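Local coordinates for protein 5'-Methylthioadenosine Nucleosidase (Arabidopsis thaliana, PDB 2QTG) that belongs to the phosphorylase superfamily as a nucleosidase built around a mixed beta sheet flanked by helices, at residues A114-G119 with A222-V227; K121-N126 with D195-D200; F159-L164 with P216-K221. All blocks are in the same frame, centred on the assembly; numbering follows the deposited sequence.

Following the chain from the N terminus, strand 110-119 supplies the first half of contact 1, whose loop closes at 222-227, 102 residues lying between. Contact 2 begins in the loop just after this strand and closes a shorter span at 195-200, so it nests inside contact 1. Contact 3, from 159-164 to 216-221, is also nested in contact 1 but crosses contact 2, since their segments alternate. Contacts 1 and 3 share strand 217-226, and G115 N probably bonds L220 O. D200 OD2 and K221 NZ form a salt bridge between contacts 2 and 3. Together they tie strands 110-119, 198-200 and 217-226 to loop 121-126 and helix 162-168; contacts 1 and 2 meet at MTH.

Contact 1: residues A114-G119 with A222-V227; sequences AGTCGG and AVTDLV. With MTH (2-(4-amino-pyrrolo[2,3-D]pyrimidin-7-yl)-5-methylsulfanylmethyl-tetrahydro-furan-3,4-diol), chain C.
Two parallel neighbours of the central sheet, strands 110-119 and 217-226, meet here through T116-A222 and C117-V223, then slip by one residue to G118-D225 and G119-L226. That slip is a beta bulge, and the axes of these two short strand segments diverge by 46°. Before it, A222 N donates to G115 O at 2.8 Å, and C117 N to A222 O at 2.9 Å. At the bulge, C117 O takes T224 N at 2.9 Å and, weakly, T224 OG1 at 3.4 Å, so the main-chain bond does most of the holding and the hydroxyl adds little. Beyond it, G119 N reaches D225 O at 2.9 Å and V227 N reaches G119 O at 2.8 Å.

On the sheet face of C117 and V223, the sulfur SG of C117 lies 4.0 Å from V223 CG2, while V223 CG1 leans over the backbone of G119. T116 and T224 pass each other at a slant, the hydroxyl oxygen of T224 against CB of T116; the hydroxyl of T116 is itself hydrogen-bonded to E38. D225 holds CG between its backbone N and carbonyl carbon (chi1 79°), which swings the carboxylate past G118 toward MTH. D225 OD1 accepts a hydrogen bond from MTH N6, 2.9 Å long with a nearly straight angle of 164°.

The strand ends thus form one wall of the MTH site: T116 O, C117 and G118 line the ligand with backbone atoms, and the one-residue slip sets D225 beside G118, with its carboxylate placed to read the exocyclic amine.

Contact 2: residues K121-N126 with D195-D200; sequences KVKGAN and DATLKD. With MTH (2-(4-amino-pyrrolo[2,3-D]pyrimidin-7-yl)-5-methylsulfanylmethyl-tetrahydro-furan-3,4-diol), chain C.
The carboxylate of D195 is the flat group that spans this contact: K123 NZ approaches D195 OD1 on its syn side but 32° out of the plane, in a salt bridge of 2.8 Å. The second oxygen, D195 OD2, is farther from the ammonium, at 3.5 Å from K123 NZ. On the 195-200 side alone, the ring system of MTH is met at its edge, K199 NZ lying near the ring plane and donating to MTH N1 at 2.8 Å. The carbonyls of S180 and D182 also hold that ammonium.

K123 bends at both chi2 and chi3 (-65° and -66°), which shortens its reach and carries it past A196 O and T197 OG1 to the acid. Along the way K123 CG passes A196 O at 3.5 Å, and K123 CB lies 3.4 Å from T197 OG1. T197 CG2 also packs on K123 CB, with A125 CB more loosely placed at 4.4 Å from T197 CG2. D195 itself closes the preceding helix in a Schellman motif, so the acid projects from a helix end.

Both charged partners are exposed, so solvent probably weakens the ion pair, while the aliphatic part of K123 against T197 carries the buried share.

Contact 3: residues F159-L164 with P216-K221; sequences FSTPNL and PVVFLK
One backbone hydrogen bond links F159 to V217 at the start of strand 217-226: F159 N donates to V217 O over 2.7 Å with an N-H...O angle of 162°. It reaches the carbonyl almost head-on. No other hydrogen bond joins the two segments, and packing does the rest of holding the loop against the strand.

A CH-pi contact comes next. With CG anti to the backbone N (chi1 -162°), the F159 ring lies beside P216, both side chains pointing the same way. P216 CB sits over one face of the ring, 3.9 Å from the centroid and 28° off the normal. The overlap is displaced toward one side of the ring, since P216 CB is 3.5 Å from F159 CD1 and 3.7 Å from F159 CG.

Apolar contacts extend the joint one residue pair further. V218 CG1 packs on both loop residues, 4.0 Å from F159 CB and 3.6 Å from T161 CG2. T161 occupies the N-cap position of helix 162-168, yet its side chain makes no capping bond; what it gives this contact is its methyl group, which crosses V218 at a slant.

In the fold, strand 217-226 runs between strands 110-119 and 130-138, with V218 also packed on I112. T161 and L164 touch L132 of strand 130-138 and the C-terminal residue L267, and L164 reaches F258 of helix 234-259. The start of helix 162-168 thus lies against strands 217-226 and 130-138, with L267 and helix 234-259 also packed on it.

Contact 1: residues A114-G119 with A222-V227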
loop_
_atom_site.group_PDB
_atom_site.type_symbol
_atom_site.label_atom_id
_atom_site.label_comp_id
_atom_site.label_asym_id
_atom_site.label_seq_id
_atom_site.Cartn_x
_atom_site.Cartn_y
_atom_site.Cartn_z
ATOM N N ALA A 114 -9.780 7.097 -11.267
ATOM C CA ALA A 114 -10.335 6.699 -12.577
ATOM C C ALA A 114 -9.416 5.670 -13.239
ATOM O O ALA A 114 -8.200 5.846 -13.253
ATOM C CB ALA A 114 -10.480 7.935 -13.485
ATOM N N GLY A 115 -9.977 4.607 -13.805
ATOM C CA GLY A 115 -9.173 3.611 -14.508
ATOM C C GLY A 115 -9.964 2.403 -14.984
ATOM O O GLY A 115 -11.196 2.343 -14.839
ATOM N N THR A 116 -9.248 1.441 -15.542
ATOM C CA THR A 116 -9.846 0.187 -16.024
ATOM C C THR A 116 -10.007 -0.856 -14.880
ATOM O O THR A 116 -9.354 -0.764 -13.826
ATOM C CB THR A 116 -9.026 -0.380 -17.230
ATOM O OG1 THR A 116 -7.652 -0.603 -16.830
ATOM C CG2 THR A 116 -9.063 0.581 -18.383
ATOM N N CYS A 117 -10.875 -1.830 -15.099
ATOM C CA CYS A 117 -11.136 -2.856 -14.133
ATOM C C CYS A 117 -11.715 -4.088 -14.800
ATOM O O CYS A 117 -12.150 -4.033 -15.985
ATOM C CB CYS A 117 -12.140 -2.329 -13.067
ATOM S SG CYS A 117 -13.799 -2.020 -13.716
ATOM N N GLY A 118 -11.764 -5.165 -14.019
ATOM C CA GLY A 118 -12.565 -6.361 -14.303
ATOM C C GLY A 118 -14.025 -6.118 -13.909
ATOM O O GLY A 118 -14.326 -5.298 -13.012
ATOM N N GLY A 119 -14.933 -6.810 -14.585
ATOM C CA GLY A 119 -16.347 -6.773 -14.240
ATOM C C GLY A 119 -16.942 -8.165 -14.326
ATOM O O GLY A 119 -16.411 -9.039 -15.033
ATOM N N ALA A 222 -13.820 1.668 -15.626
ATOM C CA ALA A 222 -14.170 1.247 -16.976
ATOM C C ALA A 222 -13.820 -0.217 -17.151
ATOM O O ALA A 222 -12.634 -0.616 -17.040
ATOM C CB ALA A 222 -13.431 2.124 -18.042
ATOM N N VAL A 223 -14.854 -1.003 -17.416
ATOM C CA VAL A 223 -14.743 -2.453 -17.550
ATOM C C VAL A 223 -14.006 -2.829 -18.844
ATOM O O VAL A 223 -14.592 -2.660 -19.952
ATOM C CB VAL A 223 -16.136 -3.102 -17.494
ATOM C CG1 VAL A 223 -16.031 -4.640 -17.562
ATOM C CG2 VAL A 223 -16.848 -2.674 -16.201
ATOM N N THR A 224 -12.752 -3.281 -18.716
ATOM C CA THR A 224 -11.981 -3.844 -19.837
ATOM C C THR A 224 -12.040 -5.327 -20.061
ATOM O O THR A 224 -11.701 -5.786 -21.135
ATOM C CB THR A 224 -10.463 -3.574 -19.783
ATOM O OG1 THR A 224 -10.027 -3.073 -18.527
ATOM C CG2 THR A 224 -10.027 -2.649 -20.832
ATOM N N ASP A 225 -12.333 -6.081 -19.021
ATOM C CA ASP A 225 -12.506 -7.503 -19.201
ATOM C C ASP A 225 -13.568 -8.016 -18.265
ATOM O O ASP A 225 -13.821 -7.425 -17.213
ATOM C CB ASP A 225 -11.197 -8.280 -19.066
ATOM C CG ASP A 225 -10.803 -8.490 -17.665
ATOM O OD1 ASP A 225 -10.464 -7.486 -17.003
ATOM O OD2 ASP A 225 -10.817 -9.664 -17.248
ATOM N N LEU A 226 -14.200 -9.096 -18.714
ATOM C CA LEU A 226 -15.237 -9.809 -17.986
ATOM C C LEU A 226 -14.558 -10.965 -17.280
ATOM O O LEU A 226 -14.086 -11.939 -17.917
ATOM C CB LEU A 226 -16.332 -10.280 -18.965
ATOM C CG LEU A 226 -17.231 -9.239 -19.659
ATOM C CD1 LEU A 226 -18.436 -9.958 -20.381
ATOM C CD2 LEU A 226 -17.760 -8.073 -18.746
ATOM N N VAL A 227 -14.439 -10.827 -15.962
ATOM C CA VAL A 227 -13.717 -11.814 -15.144
ATOM C C VAL A 227 -14.389 -13.185 -15.274
ATOM O O VAL A 227 -13.734 -14.221 -15.246
ATOM C CB VAL A 227 -13.654 -11.368 -13.680
ATOM C CG1 VAL A 227 -13.020 -12.461 -12.839
ATOM C CG2 VAL A 227 -12.854 -10.041 -13.546
HETATM C CS MTH C . -1.403 -3.981 -15.363
HETATM S "S5'" MTH C . -2.272 -4.601 -13.919
HETATM C "C5'" MTH C . -3.881 -4.046 -14.407
HETATM C "C4'" MTH C . -4.231 -2.584 -14.090
HETATM O "O4'" MTH C . -5.545 -2.319 -14.639
HETATM C "C2'" MTH C . -5.752 -2.640 -12.253
HETATM O "O2'" MTH C . -6.420 -1.822 -11.262
HETATM C "C3'" MTH C . -4.324 -2.239 -12.601
HETATM O "O3'" MTH C . -4.048 -0.834 -12.470
HETATM C "C1'" MTH C . -6.533 -2.537 -13.584
HETATM N N9 MTH C . -7.247 -3.766 -13.868
HETATM C C8 MTH C . -7.710 -4.126 -15.018
HETATM C C7 MTH C . -8.463 -5.134 -14.974
HETATM C C5 MTH C . -8.245 -5.863 -13.926
HETATM C C6 MTH C . -8.677 -7.087 -13.497
HETATM N N6 MTH C . -9.389 -7.922 -14.305
HETATM N N1 MTH C . -8.287 -7.401 -12.225
HETATM C C2 MTH C . -7.557 -6.534 -11.442
HETATM N N3 MTH C . -7.137 -5.308 -11.884
HETATM C C4 MTH C . -7.509 -4.953 -13.137
#

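Contact 2: residues K121-N126 with D195-D200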
loop_
_atom_site.group_PDB
_atom_site.type_symbol
_atom_site.label_atom_id
_atom_site.label_comp_id
_atom_site.label_asym_id
_atom_site.label_seq_id
_atom_site.Cartn_x
_atom_site.Cartn_y
_atom_site.Cartn_z
ATOM N N LYS A 121 -20.027 -10.182 -15.633
ATOM C CA LYS A 121 -21.207 -10.122 -16.486
ATOM C C LYS A 121 -22.481 -10.517 -15.714
ATOM O O LYS A 121 -23.538 -9.999 -15.987
ATOM C CB LYS A 121 -21.049 -10.892 -17.804
ATOM C CG LYS A 121 -20.883 -12.386 -17.732
ATOM C CD LYS A 121 -21.233 -12.986 -19.102
ATOM C CE LYS A 121 -20.921 -14.481 -19.170
ATOM N NZ LYS A 121 -21.665 -15.131 -20.334
ATOM N N VAL A 122 -22.349 -11.388 -14.723
ATOM C CA VAL A 122 -23.498 -11.789 -13.907
ATOM C C VAL A 122 -23.975 -10.707 -12.923
ATOM O O VAL A 122 -25.070 -10.840 -12.370
ATOM C CB VAL A 122 -23.282 -13.159 -13.197
ATOM C CG1 VAL A 122 -22.841 -14.245 -14.201
ATOM C CG2 VAL A 122 -22.301 -13.043 -12.002
ATOM N N LYS A 123 -23.175 -9.648 -12.725
ATOM C CA LYS A 123 -23.575 -8.468 -11.945
ATOM C C LYS A 123 -23.995 -7.319 -12.877
ATOM O O LYS A 123 -24.230 -6.184 -12.431
ATOM C CB LYS A 123 -22.455 -7.987 -11.008
ATOM C CG LYS A 123 -21.976 -8.955 -9.920
ATOM C CD LYS A 123 -23.054 -9.274 -8.874
ATOM C CE LYS A 123 -23.430 -8.075 -8.051
ATOM N NZ LYS A 123 -24.631 -8.425 -7.206
ATOM N N GLY A 124 -24.035 -7.620 -14.171
ATOM C CA GLY A 124 -24.524 -6.693 -15.176
ATOM C C GLY A 124 -23.457 -5.882 -15.865
ATOM O O GLY A 124 -23.797 -4.922 -16.574
ATOM N N ALA A 125 -22.174 -6.259 -15.706
ATOM C CA ALA A 125 -21.083 -5.492 -16.336
ATOM C C ALA A 125 -20.942 -5.877 -17.796
ATOM O O ALA A 125 -20.996 -7.061 -18.128
ATOM C CB ALA A 125 -19.721 -5.704 -15.583
ATOM N N ASN A 126 -20.756 -4.882 -18.661
ATOM C CA ASN A 126 -20.348 -5.090 -20.066
ATOM C C ASN A 126 -19.048 -4.364 -20.366
ATOM O O ASN A 126 -18.752 -3.334 -19.729
ATOM C CB ASN A 126 -21.420 -4.537 -21.006
ATOM C CG ASN A 126 -22.726 -5.295 -20.888
ATOM O OD1 ASN A 126 -22.734 -6.524 -20.935
ATOM N ND2 ASN A 126 -23.823 -4.577 -20.700
ATOM N N ASP A 195 -19.949 -9.585 -2.606
ATOM C CA ASP A 195 -20.943 -9.220 -3.628
ATOM C C ASP A 195 -20.475 -8.083 -4.544
ATOM O O ASP A 195 -21.214 -7.117 -4.779
ATOM C CB ASP A 195 -22.307 -8.906 -2.959
ATOM C CG ASP A 195 -23.466 -8.843 -3.954
ATOM O OD1 ASP A 195 -23.464 -9.591 -4.969
ATOM O OD2 ASP A 195 -24.394 -8.043 -3.693
ATOM N N ALA A 196 -19.240 -8.204 -5.057
ATOM C CA ALA A 196 -18.592 -7.160 -5.878
ATOM C C ALA A 196 -19.031 -7.276 -7.336
ATOM O O ALA A 196 -19.196 -8.375 -7.835
ATOM C CB ALA A 196 -17.064 -7.274 -5.786
ATOM N N THR A 197 -19.217 -6.141 -8.003
ATOM C CA THR A 197 -19.434 -6.091 -9.461
ATOM C C THR A 197 -18.132 -5.907 -10.212
ATOM O O THR A 197 -17.982 -6.396 -11.357
ATOM C CB THR A 197 -20.406 -4.915 -9.848
ATOM O OG1 THR A 197 -21.676 -5.197 -9.301
ATOM C CG2 THR A 197 -20.563 -4.716 -11.384
ATOM N N LEU A 198 -17.195 -5.204 -9.561
ATOM C CA LEU A 198 -15.981 -4.771 -10.219
ATOM C C LEU A 198 -14.721 -5.198 -9.428
ATOM O O LEU A 198 -14.770 -5.395 -8.215
ATOM C CB LEU A 198 -15.988 -3.253 -10.425
ATOM C CG LEU A 198 -17.241 -2.606 -10.996
ATOM C CD1 LEU A 198 -17.218 -1.125 -10.609
ATOM C CD2 LEU A 198 -17.300 -2.760 -12.541
ATOM N N LYS A 199 -13.609 -5.297 -10.144
ATOM C CA LYS A 199 -12.364 -5.864 -9.626
ATOM C C LYS A 199 -11.191 -5.040 -10.122
ATOM O O LYS A 199 -11.009 -4.827 -11.334
ATOM C CB LYS A 199 -12.230 -7.339 -10.058
ATOM C CG LYS A 199 -10.927 -8.027 -9.558
ATOM C CD LYS A 199 -10.639 -9.318 -10.332
ATOM C CE LYS A 199 -9.371 -10.008 -9.749
ATOM N NZ LYS A 199 -8.134 -9.335 -10.229
ATOM N N ASP A 200 -10.362 -4.585 -9.187
ATOM C CA ASP A 200 -9.172 -3.819 -9.574
ATOM C C ASP A 200 -8.006 -4.061 -8.631
ATOM O O ASP A 200 -8.061 -4.963 -7.757
ATOM C CB ASP A 200 -9.503 -2.320 -9.686
ATOM C CG ASP A 200 -9.557 -1.622 -8.324
ATOM O OD1 ASP A 200 -9.774 -2.308 -7.301
ATOM O OD2 ASP A 200 -9.382 -0.398 -8.290
HETATM C CS MTH C . -1.403 -3.981 -15.363
HETATM S "S5'" MTH C . -2.272 -4.601 -13.919
HETATM C "C5'" MTH C . -3.881 -4.046 -14.407
HETATM C "C4'" MTH C . -4.231 -2.584 -14.090
HETATM O "O4'" MTH C . -5.545 -2.319 -14.639
HETATM C "C2'" MTH C . -5.752 -2.640 -12.253
HETATM O "O2'" MTH C . -6.420 -1.822 -11.262
HETATM C "C3'" MTH C . -4.324 -2.239 -12.601
HETATM O "O3'" MTH C . -4.048 -0.834 -12.470
HETATM C "C1'" MTH C . -6.533 -2.537 -13.584
HETATM N N9 MTH C . -7.247 -3.766 -13.868
HETATM C C8 MTH C . -7.710 -4.126 -15.018
HETATM C C7 MTH C . -8.463 -5.134 -14.974
HETATM C C5 MTH C . -8.245 -5.863 -13.926
HETATM C C6 MTH C . -8.677 -7.087 -13.497
HETATM N N6 MTH C . -9.389 -7.922 -14.305
HETATM N N1 MTH C . -8.287 -7.401 -12.225
HETATM C C2 MTH C . -7.557 -6.534 -11.442
HETATM N N3 MTH C . -7.137 -5.308 -11.884
HETATM C C4 MTH C . -7.509 -4.953 -13.137
#

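Contact 3: residues F159-L164 with P216-K221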
loop_
_atom_site.group_PDB
_atom_site.type_symbol
_atom_site.label_atom_id
_atom_site.label_comp_id
_atom_site.label_asym_id
_atom_site.label_seq_id
_atom_site.Cartn_x
_atom_site.Cartn_y
_atom_site.Cartn_z
ATOM N N PHE A 159 -17.921 8.794 -1.780
ATOM C CA PHE A 159 -18.709 10.018 -1.541
ATOM C C PHE A 159 -20.061 9.957 -2.295
ATOM O O PHE A 159 -20.125 9.542 -3.447
ATOM C CB PHE A 159 -17.928 11.265 -1.939
ATOM C CG PHE A 159 -18.494 12.517 -1.338
ATOM C CD1 PHE A 159 -18.285 12.793 0.020
ATOM C CD2 PHE A 159 -19.292 13.365 -2.088
ATOM C CE1 PHE A 159 -18.844 13.953 0.614
ATOM C CE2 PHE A 159 -19.865 14.537 -1.502
ATOM C CZ PHE A 159 -19.633 14.812 -0.159
ATOM N N SER A 160 -21.139 10.320 -1.607
ATOM C CA SER A 160 -22.482 10.280 -2.193
ATOM C C SER A 160 -22.580 11.355 -3.283
ATOM O O SER A 160 -22.382 12.525 -2.995
ATOM C CB SER A 160 -23.545 10.528 -1.110
ATOM O OG SER A 160 -24.862 10.305 -1.614
ATOM N N THR A 161 -22.822 10.926 -4.521
ATOM C CA THR A 161 -22.980 11.819 -5.674
ATOM C C THR A 161 -24.302 11.529 -6.467
ATOM O O THR A 161 -24.264 11.154 -7.650
ATOM C CB THR A 161 -21.726 11.808 -6.616
ATOM O OG1 THR A 161 -21.634 10.561 -7.329
ATOM C CG2 THR A 161 -20.440 12.066 -5.845
ATOM N N PRO A 162 -25.472 11.692 -5.806
ATOM C CA PRO A 162 -26.738 11.271 -6.455
ATOM C C PRO A 162 -27.108 12.052 -7.712
ATOM O O PRO A 162 -27.650 11.460 -8.620
ATOM C CB PRO A 162 -27.795 11.464 -5.361
ATOM C CG PRO A 162 -27.204 12.507 -4.429
ATOM C CD PRO A 162 -25.703 12.230 -4.453
ATOM N N ASN A 163 -26.825 13.348 -7.765
ATOM C CA ASN A 163 -27.107 14.166 -8.968
ATOM C C ASN A 163 -26.270 13.789 -10.183
ATOM O O ASN A 163 -26.780 13.781 -11.299
ATOM C CB ASN A 163 -26.992 15.675 -8.692
ATOM C CG ASN A 163 -28.014 16.175 -7.685
ATOM O OD1 ASN A 163 -29.152 15.697 -7.651
ATOM N ND2 ASN A 163 -27.619 17.169 -6.868
ATOM N N LEU A 164 -24.994 13.517 -9.969
ATOM C CA LEU A 164 -24.111 13.081 -11.037
ATOM C C LEU A 164 -24.572 11.744 -11.593
ATOM O O LEU A 164 -24.565 11.521 -12.778
ATOM C CB LEU A 164 -22.684 12.972 -10.502
ATOM C CG LEU A 164 -21.534 12.460 -11.362
ATOM C CD1 LEU A 164 -20.226 12.796 -10.731
ATOM C CD2 LEU A 164 -21.640 10.998 -11.494
ATOM N N PRO A 216 -13.309 13.673 0.324
ATOM C CA PRO A 216 -14.320 12.989 -0.511
ATOM C C PRO A 216 -13.648 12.260 -1.665
ATOM O O PRO A 216 -12.758 12.800 -2.316
ATOM C CB PRO A 216 -15.202 14.113 -1.044
ATOM C CG PRO A 216 -14.983 15.296 -0.100
ATOM C CD PRO A 216 -13.590 15.119 0.492
ATOM N N VAL A 217 -14.069 11.023 -1.889
ATOM C CA VAL A 217 -13.490 10.225 -2.961
ATOM C C VAL A 217 -14.612 9.577 -3.777
ATOM O O VAL A 217 -15.608 9.097 -3.219
ATOM C CB VAL A 217 -12.477 9.174 -2.407
ATOM C CG1 VAL A 217 -13.194 8.142 -1.447
ATOM C CG2 VAL A 217 -11.699 8.512 -3.534
ATOM N N VAL A 218 -14.425 9.607 -5.095
ATOM C CA VAL A 218 -15.282 8.906 -6.052
ATOM C C VAL A 218 -14.412 8.126 -7.060
ATOM O O VAL A 218 -13.186 8.345 -7.183
ATOM C CB VAL A 218 -16.297 9.855 -6.780
ATOM C CG1 VAL A 218 -17.094 10.732 -5.795
ATOM C CG2 VAL A 218 -15.600 10.762 -7.695
ATOM N N PHE A 219 -15.058 7.193 -7.732
ATOM C CA PHE A 219 -14.409 6.205 -8.576
ATOM C C PHE A 219 -15.147 6.087 -9.883
ATOM O O PHE A 219 -16.365 5.839 -9.918
ATOM C CB PHE A 219 -14.413 4.815 -7.930
ATOM C CG PHE A 219 -13.800 4.756 -6.572
ATOM C CD1 PHE A 219 -14.578 5.037 -5.440
ATOM C CD2 PHE A 219 -12.460 4.385 -6.407
ATOM C CE1 PHE A 219 -14.044 5.036 -4.203
ATOM C CE2 PHE A 219 -11.902 4.327 -5.134
ATOM C CZ PHE A 219 -12.711 4.656 -4.017
ATOM N N LEU A 220 -14.406 6.265 -10.970
ATOM C CA LEU A 220 -14.887 5.931 -12.292
ATOM C C LEU A 220 -14.102 4.697 -12.815
ATOM O O LEU A 220 -12.884 4.786 -13.076
ATOM C CB LEU A 220 -14.643 7.107 -13.245
ATOM C CG LEU A 220 -15.258 8.443 -12.779
ATOM C CD1 LEU A 220 -14.791 9.500 -13.778
ATOM C CD2 LEU A 220 -16.781 8.376 -12.734
ATOM N N LYS A 221 -14.795 3.574 -12.975
ATOM C CA LYS A 221 -14.132 2.299 -13.320
ATOM C C LYS A 221 -14.699 1.739 -14.633
ATOM O O LYS A 221 -15.899 1.382 -14.725
ATOM C CB LYS A 221 -14.218 1.282 -12.173
ATOM C CG LYS A 221 -13.460 1.756 -10.892
ATOM C CD LYS A 221 -11.939 1.689 -11.081
ATOM C CE LYS A 221 -11.204 2.548 -10.020
ATOM N NZ LYS A 221 -9.805 1.988 -9.775
#